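Local coordinates for protein xyloglucan-specific endo-beta-1,4-glucanase GH12 (Aspergillus niveus, PDB 4NPR) that probably hydrolyses internal beta-1,4-glucosidic linkages of xyloglucan to xyloglucan oligosaccharides, retaining the beta-configuration at the cleaved sugar, at residues A[84-89]-A[218-223]; A[105-110]-A[192-197]; A[123-128]-A[139-144]; A[170-175]-A[183-188]. All coordinates share one frame; numbering follows the deposited sequence.

Overall arrangement
The chain folds as the beta-jelly roll of glycosyl hydrolase family 12, two sheets packed face to face. Contacts 1, 3 and 4 lie along the larger, mixed sheet, whose face turned away from its partner forms the substrate cleft in this family; contact 2 joins two strands of the other sheet. Contacts 1 and 3, with centres 9 Å apart, meet where strand 215-226 lies beside 117-128, and contacts 3 and 4, 10 Å apart, where 137-146 lies beside 179-186; the centres of contacts 1 and 4 are 17 Å apart. Contact 2 meets contact 3 across the sandwich, with centres 13 Å apart, and Trp-108 reaches Ala-221 and Gly-222 of contact 1. The sulfate at contact 2 is probably from the crystallisation liquor.

Contact 1. Residues A[84-89]-A[218-223]; sequences KSFANA and DVQAGT
In the mixed sheet of the family 12 jelly roll, strand 218-223 pairs antiparallel with the chain at 84-89, Ala-89 facing Ala-221 as a hydrogen-bonded pair. Ala-89 N donates to Ala-221 O (2.8 Å) and Ala-221 N returns a bond to Ala-89 O (2.9 Å). Next along, Asn-88 meets Gly-222 with only 3.8 Å between their CA atoms, an approach that the missing side chain of Gly-222 permits. The Phe-86 ring, placed by a CG anti to the backbone N (chi1 177°), runs beside strand 218-223: CD1 comes edge-on to Thr-223 O at 3.6 Å, while Asn-88 CB sits over one ring face, toward the rim. The Asn-88 amide is turned back along its own chain, ND2 donating to Phe-86 O (2.7 Å); Asn-44 donates to the same oxygen. Asn-88 OD1 lies 3.0 Å from Gln-220 NE2, with the two amide planes 81° apart. Where the chain at 84-89 enters the sheet, a water joins Ser-85 OG, Ala-87 N and Thr-223 O; Ser-85 OG also bonds Gln-56. The small Ala-89 and Ala-221 face the other sheet, whereas amides and a ring occupy the opposite face, consistent with the cleft lining of this family.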
loop_
_atom_site.group_PDB
_atom_site.type_symbol
_atom_site.label_atom_id
_atom_site.label_comp_id
_atom_site.label_asym_id
_atom_site.label_seq_id
_atom_site.Cartn_x
_atom_site.Cartn_y
_atom_site.Cartn_z
ATOM N N LYS A 84 -11.861 -4.491 -3.535
ATOM C CA LYS A 84 -11.949 -5.869 -3.831
ATOM C C LYS A 84 -10.703 -6.642 -3.449
ATOM O O LYS A 84 -10.757 -7.862 -3.322
ATOM C CB LYS A 84 -12.202 -6.066 -5.336
ATOM C CG LYS A 84 -13.353 -5.240 -5.922
ATOM C CD LYS A 84 -14.572 -5.340 -5.024
ATOM C CE LYS A 84 -15.760 -4.794 -5.754
ATOM N NZ LYS A 84 -15.804 -3.324 -5.580
ATOM N N SER A 85 -9.571 -5.972 -3.298
ATOM C CA SER A 85 -8.321 -6.691 -3.093
ATOM C C SER A 85 -7.159 -5.764 -2.745
ATOM O O SER A 85 -7.262 -4.533 -2.745
ATOM C CB SER A 85 -7.970 -7.472 -4.369
ATOM O OG SER A 85 -7.734 -6.575 -5.483
ATOM N N PHE A 86 -6.029 -6.367 -2.430
ATOM C CA PHE A 86 -4.860 -5.608 -2.180
ATOM C C PHE A 86 -3.657 -6.494 -2.437
ATOM O O PHE A 86 -2.974 -6.926 -1.500
ATOM C CB PHE A 86 -4.846 -5.082 -0.749
ATOM C CG PHE A 86 -3.590 -4.335 -0.415
ATOM C CD1 PHE A 86 -3.120 -3.304 -1.273
ATOM C CD2 PHE A 86 -2.845 -4.662 0.704
ATOM C CE1 PHE A 86 -1.932 -2.616 -0.995
ATOM C CE2 PHE A 86 -1.663 -3.960 1.002
ATOM C CZ PHE A 86 -1.196 -2.951 0.146
ATOM N N ALA A 87 -3.426 -6.766 -3.726
ATOM C CA ALA A 87 -2.237 -7.452 -4.164
ATOM C C ALA A 87 -1.074 -6.491 -3.951
ATOM O O ALA A 87 -1.124 -5.358 -4.382
ATOM C CB ALA A 87 -2.339 -7.790 -5.631
ATOM N N ASN A 88 -0.027 -6.996 -3.312
ATOM C CA ASN A 88 1.053 -6.198 -2.801
ATOM C C ASN A 88 2.265 -7.051 -2.614
ATOM O O ASN A 88 2.185 -8.275 -2.454
ATOM C CB ASN A 88 0.689 -5.626 -1.433
ATOM C CG ASN A 88 0.535 -6.699 -0.380
ATOM O OD1 ASN A 88 1.427 -6.939 0.436
ATOM N ND2 ASN A 88 -0.600 -7.369 -0.399
ATOM N N ALA A 89 3.410 -6.393 -2.616
ATOM C CA ALA A 89 4.648 -6.986 -2.115
ATOM C C ALA A 89 4.878 -6.537 -0.639
ATOM O O ALA A 89 4.957 -5.355 -0.374
ATOM C CB ALA A 89 5.815 -6.540 -2.977
ATOM N N ASP A 218 4.751 -4.257 9.594
ATOM C CA ASP A 218 4.450 -4.674 8.216
ATOM C C ASP A 218 4.714 -3.454 7.298
ATOM O O ASP A 218 4.312 -2.353 7.634
ATOM C CB ASP A 218 2.979 -5.170 8.083
ATOM C CG ASP A 218 2.805 -6.716 8.352
ATOM O OD1 ASP A 218 3.162 -7.556 7.465
ATOM O OD2 ASP A 218 2.262 -7.088 9.437
ATOM N N VAL A 219 5.426 -3.661 6.178
ATOM C CA VAL A 219 5.574 -2.665 5.121
ATOM C C VAL A 219 5.258 -3.282 3.750
ATOM O O VAL A 219 6.043 -4.045 3.189
ATOM C CB VAL A 219 6.984 -2.078 5.090
ATOM C CG1 VAL A 219 7.106 -1.002 4.014
ATOM C CG2 VAL A 219 7.320 -1.515 6.438
ATOM N N GLN A 220 4.110 -2.894 3.212
ATOM C CA GLN A 220 3.522 -3.526 2.046
ATOM C C GLN A 220 3.254 -2.477 0.965
ATOM O O GLN A 220 2.817 -1.391 1.286
ATOM C CB GLN A 220 2.203 -4.131 2.443
ATOM C CG GLN A 220 2.309 -5.075 3.617
ATOM C CD GLN A 220 0.985 -5.756 3.864
ATOM O OE1 GLN A 220 0.071 -5.186 4.455
ATOM N NE2 GLN A 220 0.855 -6.968 3.358
ATOM N N ALA A 221 3.522 -2.790 -0.295
ATOM C CA ALA A 221 3.228 -1.853 -1.393
ATOM C C ALA A 221 2.490 -2.582 -2.558
ATOM O O ALA A 221 2.946 -3.635 -3.022
ATOM C CB ALA A 221 4.496 -1.163 -1.880
ATOM N N GLY A 222 1.330 -2.031 -2.960
ATOM C CA GLY A 222 0.519 -2.596 -4.015
ATOM C C GLY A 222 -0.590 -1.671 -4.506
ATOM O O GLY A 222 -0.473 -0.435 -4.460
ATOM N N THR A 223 -1.680 -2.273 -4.975
ATOM C CA THR A 223 -2.797 -1.499 -5.460
ATOM C C THR A 223 -4.118 -2.035 -4.892
ATOM O O THR A 223 -4.261 -3.248 -4.728
ATOM C CB THR A 223 -2.842 -1.503 -7.008
ATOM O OG1 THR A 223 -4.007 -0.794 -7.482
ATOM C CG2 THR A 223 -2.862 -2.885 -7.511
HETATM O O HOH W 1 -5.136 -5.648 -5.911
HETATM O O HOH W 2 6.951 -3.642 0.766
#

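Contact 2. Residues A[105-110]-A[192-197]; sequences DSTWKW and SFSGDM. With SO4 (sulfate ion), chain C.
Ser-192 begins the edge strand of the smaller jelly-roll sheet, running antiparallel to strand 105-110, and its OG lies 3.4 Å from Lys-109 CD, against the aliphatic part of that chain. Phe-193 follows as a hydrogen-bonded partner of Trp-108: Trp-108 N donates to Phe-193 O and Phe-193 N to Trp-108 O, at 2.9 and 3.0 Å. The Phe-193 ring turns inward with CG anti to the backbone N (chi1 174°), on the same face as Trp-108, and packs on Tyr-123 and Leu-143 of the other sheet; Trp-108 makes an edge-to-face stack with Tyr-123. Ser-194 points to the outer face, where its OG and Thr-107 OG1 share a hydrogen bond of 2.9 Å. The same Thr-107 hydroxyl lies near a sulfate, which Thr-67 and Ser-239 also bind. Gly-195 restores the hydrogen-bonded pairing, exchanging two backbone bonds with Ser-106, and its N sits over one face of the Phe-193 ring, offset toward the rim. Ser-106 OG bonds Ser-239 O and Tyr-123 OH, so this hydroxyl ties its own sheet to the one opposite. Asp-196 OD1 accepts from Ile-104 N and Arg-198 N, the latter at the start of helix 198-207. These donors probably ease the proximity of the Asp-105 carboxylate, which is turned 85° against that of Asp-196, with OD1 to OD1 at 3.9 Å. Met-197 closes the segment with its CG 4.0 Å from Ser-106 CB.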
loop_
_atom_site.group_PDB
_atom_site.type_symbol
_atom_site.label_atom_id
_atom_site.label_comp_id
_atom_site.label_asym_id
_atom_site.label_seq_id
_atom_site.Cartn_x
_atom_site.Cartn_y
_atom_site.Cartn_z
ATOM N N ASP A 105 14.311 3.435 3.351
ATOM C CA ASP A 105 14.484 3.869 1.962
ATOM C C ASP A 105 13.650 2.993 1.027
ATOM O O ASP A 105 13.655 1.787 1.167
ATOM C CB ASP A 105 15.963 3.815 1.542
ATOM C CG ASP A 105 16.872 4.801 2.353
ATOM O OD1 ASP A 105 16.368 5.630 3.166
ATOM O OD2 ASP A 105 18.118 4.709 2.176
ATOM N N SER A 106 12.900 3.591 0.099
ATOM C CA SER A 106 12.119 2.806 -0.891
ATOM C C SER A 106 12.174 3.438 -2.270
ATOM O O SER A 106 12.128 4.654 -2.383
ATOM C CB SER A 106 10.638 2.729 -0.471
ATOM O OG SER A 106 9.857 1.895 -1.337
ATOM N N THR A 107 12.195 2.628 -3.320
ATOM C CA THR A 107 12.071 3.154 -4.670
ATOM C C THR A 107 11.017 2.352 -5.415
ATOM O O THR A 107 11.023 1.134 -5.354
ATOM C CB THR A 107 13.432 3.098 -5.438
ATOM O OG1 THR A 107 14.414 3.948 -4.797
ATOM C CG2 THR A 107 13.255 3.531 -6.946
ATOM N N TRP A 108 10.144 3.041 -6.150
ATOM C CA TRP A 108 8.988 2.414 -6.746
ATOM C C TRP A 108 8.719 3.116 -8.048
ATOM O O TRP A 108 8.652 4.322 -8.089
ATOM C CB TRP A 108 7.756 2.566 -5.831
ATOM C CG TRP A 108 6.584 1.645 -6.086
ATOM C CD1 TRP A 108 6.513 0.615 -6.993
ATOM C CD2 TRP A 108 5.354 1.602 -5.347
ATOM N NE1 TRP A 108 5.293 -0.020 -6.896
ATOM C CE2 TRP A 108 4.579 0.554 -5.876
ATOM C CE3 TRP A 108 4.846 2.340 -4.286
ATOM C CZ2 TRP A 108 3.326 0.248 -5.398
ATOM C CZ3 TRP A 108 3.598 2.036 -3.800
ATOM C CH2 TRP A 108 2.849 0.994 -4.357
ATOM N N LYS A 109 8.565 2.322 -9.099
ATOM C CA LYS A 109 8.092 2.767 -10.360
ATOM C C LYS A 109 6.913 1.875 -10.776
ATOM O O LYS A 109 7.036 0.627 -10.794
ATOM C CB LYS A 109 9.231 2.630 -11.379
ATOM C CG LYS A 109 8.800 2.795 -12.839
ATOM C CD LYS A 109 8.164 4.173 -13.005
ATOM C CE LYS A 109 8.066 4.572 -14.460
ATOM N NZ LYS A 109 6.882 3.922 -15.053
ATOM N N TRP A 110 5.786 2.478 -11.133
ATOM C CA TRP A 110 4.598 1.721 -11.570
ATOM C C TRP A 110 3.876 2.381 -12.710
ATOM O O TRP A 110 4.083 3.560 -13.014
ATOM C CB TRP A 110 3.593 1.517 -10.436
ATOM C CG TRP A 110 3.090 2.795 -9.809
ATOM C CD1 TRP A 110 3.651 3.436 -8.795
ATOM C CD2 TRP A 110 1.934 3.584 -10.200
ATOM N NE1 TRP A 110 2.942 4.601 -8.504
ATOM C CE2 TRP A 110 1.886 4.707 -9.355
ATOM C CE3 TRP A 110 0.959 3.458 -11.188
ATOM C CZ2 TRP A 110 0.877 5.658 -9.418
ATOM C CZ3 TRP A 110 -0.049 4.459 -11.272
ATOM C CH2 TRP A 110 -0.066 5.531 -10.398
ATOM N N SER A 192 6.543 7.617 -10.263
ATOM C CA SER A 192 7.974 7.370 -9.945
ATOM C C SER A 192 8.281 8.004 -8.616
ATOM O O SER A 192 7.905 9.161 -8.416
ATOM C CB SER A 192 8.897 8.024 -10.989
ATOM O OG SER A 192 8.732 7.385 -12.238
ATOM N N PHE A 193 8.967 7.274 -7.734
ATOM C CA PHE A 193 9.261 7.740 -6.377
ATOM C C PHE A 193 10.501 7.091 -5.794
ATOM O O PHE A 193 10.682 5.906 -5.908
ATOM C CB PHE A 193 8.085 7.411 -5.425
ATOM C CG PHE A 193 8.361 7.722 -3.949
ATOM C CD1 PHE A 193 8.358 9.031 -3.484
ATOM C CD2 PHE A 193 8.609 6.706 -3.041
ATOM C CE1 PHE A 193 8.626 9.321 -2.147
ATOM C CE2 PHE A 193 8.880 6.978 -1.717
ATOM C CZ PHE A 193 8.892 8.284 -1.261
ATOM N N SER A 194 11.317 7.889 -5.120
ATOM C CA SER A 194 12.447 7.398 -4.325
ATOM C C SER A 194 12.596 8.253 -3.053
ATOM O O SER A 194 12.732 9.475 -3.111
ATOM C CB SER A 194 13.747 7.388 -5.148
ATOM O OG SER A 194 14.824 6.800 -4.435
ATOM N N GLY A 195 12.518 7.609 -1.891
ATOM C CA GLY A 195 12.587 8.357 -0.632
ATOM C C GLY A 195 12.637 7.569 0.650
ATOM O O GLY A 195 12.444 6.365 0.669
ATOM N N ASP A 196 12.906 8.293 1.729
ATOM C CA ASP A 196 12.944 7.703 3.055
ATOM C C ASP A 196 11.523 7.647 3.640
ATOM O O ASP A 196 10.958 8.676 4.006
ATOM C CB ASP A 196 13.917 8.463 3.986
ATOM C CG ASP A 196 14.141 7.726 5.293
ATOM O OD1 ASP A 196 13.453 6.716 5.471
ATOM O OD2 ASP A 196 14.993 8.091 6.139
ATOM N N MET A 197 10.941 6.452 3.749
ATOM C CA MET A 197 9.559 6.346 4.285
ATOM C C MET A 197 9.449 6.742 5.789
ATOM O O MET A 197 8.370 6.814 6.363
ATOM C CB MET A 197 8.987 4.951 4.079
ATOM C CG MET A 197 8.756 4.505 2.640
ATOM S SD MET A 197 7.893 5.667 1.555
ATOM C CE MET A 197 6.204 5.495 2.120
HETATM S S SO4 C . 16.809 0.162 -6.113
HETATM O O1 SO4 C . 16.305 1.560 -6.137
HETATM O O2 SO4 C . 15.640 -0.722 -6.369
HETATM O O3 SO4 C . 17.828 0.017 -7.192
HETATM O O4 SO4 C . 17.430 -0.166 -4.787
#

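Contact 3. Residues A[123-128]-A[139-144]; sequences YDMFLS and IMVWLG
Met-125 O accepts a nearly straight bond from Ile-139 N (2.8 Å, 170° at the hydrogen), and Met-125 N answers with one to Ile-139 O. Two residues along, Tyr-123 and Val-141 form a second hydrogen-bonded pair, so that strands 117-128 and 137-146 make an antiparallel hairpin in the large sheet of the jelly roll. Between these pairs, Asp-124 and Met-140 point to the face away from the other sheet. Met-140 CG lies 3.5 Å from Asp-124 OD1, and the bend at the end of the thioether (chi3 70°) brings the CE methyl back over the carboxylate, 3.6 Å from the same OD1. Glu-138 brings a further carboxylate near Asp-124. The inner face is mostly apolar, though Tyr-123 OH hydrogen-bonds Ser-106 OG. Met-125 CE packs on Ile-139 CG2 and, at 4.1 Å, on Val-141 CG2, while Leu-127 CD1 meets Ile-139 CD1 at 3.9 Å. Helix 198-207 closes over this layer through Phe-200, Phe-201 and Leu-204. The Tyr-123 ring presents its edge to Val-141 O, and its CE1 approaches Leu-143 CD1. Beyond Val-141 the strand turns a corner in a classic beta bulge, where Leu-143 and Gly-144 both face Val-121. On the outer face, the Trp-142 indole points NE1 at Met-140 SD in a weak hydrogen bond of 3.7 Å.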
loop_
_atom_site.group_PDB
_atom_site.type_symbol
_atom_site.label_atom_id
_atom_site.label_comp_id
_atom_site.label_asym_id
_atom_site.label_seq_id
_atom_site.Cartn_x
_atom_site.Cartn_y
_atom_site.Cartn_z
ATOM N N TYR A 123 1.511 2.392 -0.510
ATOM C CA TYR A 123 2.140 1.747 0.612
ATOM C C TYR A 123 1.092 1.615 1.699
ATOM O O TYR A 123 0.248 2.504 1.872
ATOM C CB TYR A 123 3.300 2.536 1.222
ATOM C CG TYR A 123 4.462 2.784 0.329
ATOM C CD1 TYR A 123 4.462 3.861 -0.569
ATOM C CD2 TYR A 123 5.565 1.979 0.376
ATOM C CE1 TYR A 123 5.542 4.100 -1.406
ATOM C CE2 TYR A 123 6.664 2.215 -0.432
ATOM C CZ TYR A 123 6.650 3.264 -1.341
ATOM O OH TYR A 123 7.767 3.507 -2.149
ATOM N N ASP A 124 1.191 0.490 2.422
ATOM C CA ASP A 124 0.450 0.187 3.618
ATOM C C ASP A 124 1.408 -0.296 4.723
ATOM O O ASP A 124 1.966 -1.376 4.633
ATOM C CB ASP A 124 -0.547 -0.897 3.285
ATOM C CG ASP A 124 -1.835 -0.743 4.034
ATOM O OD1 ASP A 124 -1.978 0.253 4.778
ATOM O OD2 ASP A 124 -2.716 -1.608 3.867
ATOM N N MET A 125 1.611 0.525 5.745
ATOM C CA MET A 125 2.508 0.225 6.841
ATOM C C MET A 125 1.756 0.201 8.169
ATOM O O MET A 125 0.962 1.087 8.467
ATOM C CB MET A 125 3.587 1.272 6.914
ATOM C CG MET A 125 4.399 1.388 5.649
ATOM S SD MET A 125 5.573 2.735 5.857
ATOM C CE MET A 125 4.544 4.106 5.352
ATOM N N PHE A 126 2.054 -0.797 8.980
ATOM C CA PHE A 126 1.266 -1.121 10.133
ATOM C C PHE A 126 2.101 -1.032 11.400
ATOM O O PHE A 126 3.265 -1.460 11.405
ATOM C CB PHE A 126 0.758 -2.528 9.948
ATOM C CG PHE A 126 -0.318 -2.642 8.922
ATOM C CD1 PHE A 126 -1.622 -2.296 9.241
ATOM C CD2 PHE A 126 -0.021 -3.047 7.626
ATOM C CE1 PHE A 126 -2.623 -2.383 8.297
ATOM C CE2 PHE A 126 -1.011 -3.162 6.679
ATOM C CZ PHE A 126 -2.328 -2.821 7.009
ATOM N N LEU A 127 1.513 -0.447 12.456
ATOM C CA LEU A 127 2.143 -0.381 13.759
ATOM C C LEU A 127 1.465 -1.259 14.784
ATOM O O LEU A 127 0.274 -1.604 14.642
ATOM C CB LEU A 127 2.103 1.020 14.273
ATOM C CG LEU A 127 2.778 1.966 13.322
ATOM C CD1 LEU A 127 2.693 3.374 13.877
ATOM C CD2 LEU A 127 4.206 1.527 13.155
ATOM N N SER A 128 2.227 -1.636 15.816
ATOM C CA SER A 128 1.676 -2.371 16.950
ATOM C C SER A 128 2.431 -2.061 18.222
ATOM O O SER A 128 3.565 -1.554 18.170
ATOM C CB SER A 128 1.652 -3.850 16.693
ATOM O OG SER A 128 0.773 -4.441 17.628
ATOM N N ILE A 139 -0.775 3.249 8.393
ATOM C CA ILE A 139 -0.359 4.399 7.614
ATOM C C ILE A 139 -0.279 4.053 6.126
ATOM O O ILE A 139 0.418 3.127 5.702
ATOM C CB ILE A 139 0.987 4.894 8.095
ATOM C CG1 ILE A 139 0.848 5.476 9.492
ATOM C CG2 ILE A 139 1.519 5.978 7.174
ATOM C CD1 ILE A 139 0.987 4.462 10.586
ATOM N N MET A 140 -1.011 4.795 5.325
ATOM C CA MET A 140 -1.005 4.559 3.907
ATOM C C MET A 140 -0.391 5.762 3.219
ATOM O O MET A 140 -0.561 6.903 3.642
ATOM C CB MET A 140 -2.410 4.339 3.358
ATOM C CG MET A 140 -3.288 3.388 4.142
ATOM S SD MET A 140 -4.608 2.686 3.091
ATOM C CE MET A 140 -3.787 1.573 1.944
ATOM N N VAL A 141 0.291 5.488 2.122
ATOM C CA VAL A 141 0.836 6.534 1.306
ATOM C C VAL A 141 0.428 6.234 -0.101
ATOM O O VAL A 141 0.902 5.275 -0.706
ATOM C CB VAL A 141 2.361 6.633 1.441
ATOM C CG1 VAL A 141 2.859 7.747 0.554
ATOM C CG2 VAL A 141 2.738 6.887 2.908
ATOM N N TRP A 142 -0.496 7.051 -0.587
ATOM C CA TRP A 142 -1.079 6.880 -1.904
ATOM C C TRP A 142 -0.263 7.682 -2.923
ATOM O O TRP A 142 -0.236 8.913 -2.913
ATOM C CB TRP A 142 -2.521 7.362 -1.913
ATOM C CG TRP A 142 -3.506 6.539 -1.134
ATOM C CD1 TRP A 142 -3.281 5.820 0.026
ATOM C CD2 TRP A 142 -4.878 6.380 -1.428
ATOM N NE1 TRP A 142 -4.431 5.199 0.437
ATOM C CE2 TRP A 142 -5.431 5.535 -0.437
ATOM C CE3 TRP A 142 -5.701 6.851 -2.439
ATOM C CZ2 TRP A 142 -6.778 5.151 -0.452
ATOM C CZ3 TRP A 142 -7.053 6.461 -2.459
ATOM C CH2 TRP A 142 -7.571 5.634 -1.481
ATOM N N LEU A 143 0.387 6.976 -3.838
ATOM C CA LEU A 143 0.988 7.664 -4.982
ATOM C C LEU A 143 -0.017 7.885 -6.090
ATOM O O LEU A 143 0.204 8.709 -7.011
ATOM C CB LEU A 143 2.194 6.875 -5.474
ATOM C CG LEU A 143 3.226 6.678 -4.384
ATOM C CD1 LEU A 143 4.379 5.976 -5.018
ATOM C CD2 LEU A 143 3.688 7.965 -3.692
ATOM N N GLY A 144 -1.126 7.153 -5.992
ATOM C CA GLY A 144 -2.110 7.087 -7.078
ATOM C C GLY A 144 -3.503 7.010 -6.518
ATOM O O GLY A 144 -3.778 6.157 -5.687
#

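Contact 4. Residues A[170-175]-A[183-188]; sequences NLYLGP and SFVAQS
Strands 170-175 and 183-186 run antiparallel with their axes 4.8 Å apart at closest approach, Asn-170 with Val-185 and Tyr-172 with Ser-183 each forming a hydrogen-bonded pair and Leu-171 with Phe-184 the non-hydrogen-bonded pair between them. This is a beta hairpin of the mixed jelly-roll sheet. Its four backbone bonds are short and uniform, with Asn-170 N to Val-185 O and Ser-183 N to Tyr-172 O both at 2.8 Å. Leu-171 and Phe-184 point to one face, where they make a CH-pi contact: Leu-171 CD1 stands 3.8 Å from the centroid of the Phe-184 ring and 3° off its normal, about equally far from all six ring carbons. The leucine reaches there with CG anti to the backbone N (chi1 178°) and the second torsion turning CD1 over the ring. Leu-171 CD1 also lies 3.3 Å from Ser-183 O. On the reverse face, Tyr-172 lies along the neighbouring strand, its CE2 against Val-185 CG2 at 3.6 Å and its ring edge beside Ser-183 O. Past the end of the strand, Gln-187 NE2 donates to Asn-170 OD1 (2.9 Å). The acceptor lies in the plane of the Gln-187 amide, but the donor stands well above the Asn-170 carbonyl plane, 48° out of it, so only one of the two groups is lined up for the bond. Phe-184 extends inward to Phe-200, Tyr-203 and Leu-204 of helix 198-207, its ring edge-to-face with Phe-200, while its backbone pairs with Met-140 of strand 137-146, and the backbone of Leu-171 hydrogen-bonds to Ile-159 and Ala-160.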
loop_
_atom_site.group_PDB
_atom_site.type_symbol
_atom_site.label_atom_id
_atom_site.label_comp_id
_atom_site.label_asym_id
_atom_site.label_seq_id
_atom_site.Cartn_x
_atom_site.Cartn_y
_atom_site.Cartn_z
ATOM N N ASN A 170 -2.619 15.413 0.692
ATOM C CA ASN A 170 -3.788 15.567 1.531
ATOM C C ASN A 170 -3.743 14.445 2.583
ATOM O O ASN A 170 -3.624 13.282 2.232
ATOM C CB ASN A 170 -5.053 15.399 0.748
ATOM C CG ASN A 170 -5.325 16.543 -0.192
ATOM O OD1 ASN A 170 -4.964 17.682 0.032
ATOM N ND2 ASN A 170 -5.989 16.219 -1.275
ATOM N N LEU A 171 -3.901 14.783 3.855
ATOM C CA LEU A 171 -3.865 13.792 4.927
ATOM C C LEU A 171 -5.252 13.523 5.503
ATOM O O LEU A 171 -5.926 14.435 5.913
ATOM C CB LEU A 171 -2.931 14.243 6.056
ATOM C CG LEU A 171 -2.894 13.260 7.259
ATOM C CD1 LEU A 171 -2.498 11.871 6.777
ATOM C CD2 LEU A 171 -1.955 13.703 8.383
ATOM N N TYR A 172 -5.596 12.242 5.616
ATOM C CA TYR A 172 -6.853 11.779 6.128
ATOM C C TYR A 172 -6.676 10.905 7.349
ATOM O O TYR A 172 -5.692 10.184 7.474
ATOM C CB TYR A 172 -7.542 10.968 5.039
ATOM C CG TYR A 172 -7.783 11.799 3.833
ATOM C CD1 TYR A 172 -8.922 12.574 3.739
ATOM C CD2 TYR A 172 -6.852 11.868 2.838
ATOM C CE1 TYR A 172 -9.150 13.394 2.660
ATOM C CE2 TYR A 172 -7.041 12.685 1.750
ATOM C CZ TYR A 172 -8.200 13.451 1.640
ATOM O OH TYR A 172 -8.386 14.307 0.519
ATOM N N LEU A 173 -7.669 10.926 8.223
ATOM C CA LEU A 173 -7.695 10.047 9.362
ATOM C C LEU A 173 -9.081 9.464 9.628
ATOM O O LEU A 173 -10.087 10.171 9.625
ATOM C CB LEU A 173 -7.246 10.824 10.581
ATOM C CG LEU A 173 -7.383 10.185 11.977
ATOM C CD1 LEU A 173 -6.536 8.929 12.050
ATOM C CD2 LEU A 173 -6.955 11.221 13.001
ATOM N N GLY A 174 -9.129 8.180 9.926
ATOM C CA GLY A 174 -10.390 7.529 10.270
ATOM C C GLY A 174 -10.138 6.132 10.767
ATOM O O GLY A 174 -9.073 5.570 10.537
ATOM N N PRO A 175 -11.108 5.559 11.457
ATOM C CA PRO A 175 -10.972 4.173 11.877
ATOM C C PRO A 175 -11.434 3.173 10.807
ATOM O O PRO A 175 -12.302 3.498 9.989
ATOM C CB PRO A 175 -11.933 4.098 13.065
ATOM C CG PRO A 175 -13.051 5.045 12.665
ATOM C CD PRO A 175 -12.325 6.192 11.999
ATOM N N SER A 183 -4.014 8.287 6.191
ATOM C CA SER A 183 -3.776 8.136 4.759
ATOM C C SER A 183 -3.241 9.411 4.126
ATOM O O SER A 183 -3.898 10.440 4.160
ATOM C CB SER A 183 -5.051 7.723 4.035
ATOM O OG SER A 183 -5.392 6.399 4.354
ATOM N N PHE A 184 -2.035 9.306 3.550
ATOM C CA PHE A 184 -1.397 10.406 2.869
ATOM C C PHE A 184 -1.731 10.191 1.412
ATOM O O PHE A 184 -1.366 9.185 0.831
ATOM C CB PHE A 184 0.119 10.372 3.063
ATOM C CG PHE A 184 0.557 10.629 4.474
ATOM C CD1 PHE A 184 0.479 9.641 5.425
ATOM C CD2 PHE A 184 1.074 11.860 4.840
ATOM C CE1 PHE A 184 0.881 9.884 6.718
ATOM C CE2 PHE A 184 1.483 12.111 6.128
ATOM C CZ PHE A 184 1.381 11.118 7.063
ATOM N N VAL A 185 -2.453 11.120 0.826
ATOM C CA VAL A 185 -2.885 10.972 -0.539
ATOM C C VAL A 185 -2.247 12.072 -1.365
ATOM O O VAL A 185 -2.533 13.282 -1.152
ATOM C CB VAL A 185 -4.406 11.090 -0.646
ATOM C CG1 VAL A 185 -4.817 10.987 -2.119
ATOM C CG2 VAL A 185 -5.103 10.022 0.215
ATOM N N ALA A 186 -1.363 11.673 -2.280
ATOM C CA ALA A 186 -0.610 12.659 -3.037
ATOM C C ALA A 186 -1.547 13.485 -3.913
ATOM O O ALA A 186 -2.476 12.944 -4.517
ATOM C CB ALA A 186 0.453 11.994 -3.870
ATOM N N GLN A 187 -1.336 14.792 -3.934
ATOM C CA GLN A 187 -2.150 15.710 -4.743
ATOM C C GLN A 187 -1.997 15.527 -6.274
ATOM O O GLN A 187 -2.934 15.806 -7.007
ATOM C CB GLN A 187 -1.836 17.165 -4.346
ATOM C CG GLN A 187 -2.223 17.427 -2.912
ATOM C CD GLN A 187 -2.182 18.888 -2.476
ATOM O OE1 GLN A 187 -1.441 19.738 -2.998
ATOM N NE2 GLN A 187 -2.968 19.168 -1.458
ATOM N N SER A 188 -0.816 15.109 -6.736
ATOM C CA SER A 188 -0.612 14.684 -8.120
ATOM C C SER A 188 -0.330 13.215 -8.151
ATOM O O SER A 188 0.407 12.703 -7.327
ATOM C CB SER A 188 0.575 15.390 -8.777
ATOM O OG SER A 188 0.407 16.802 -8.741
#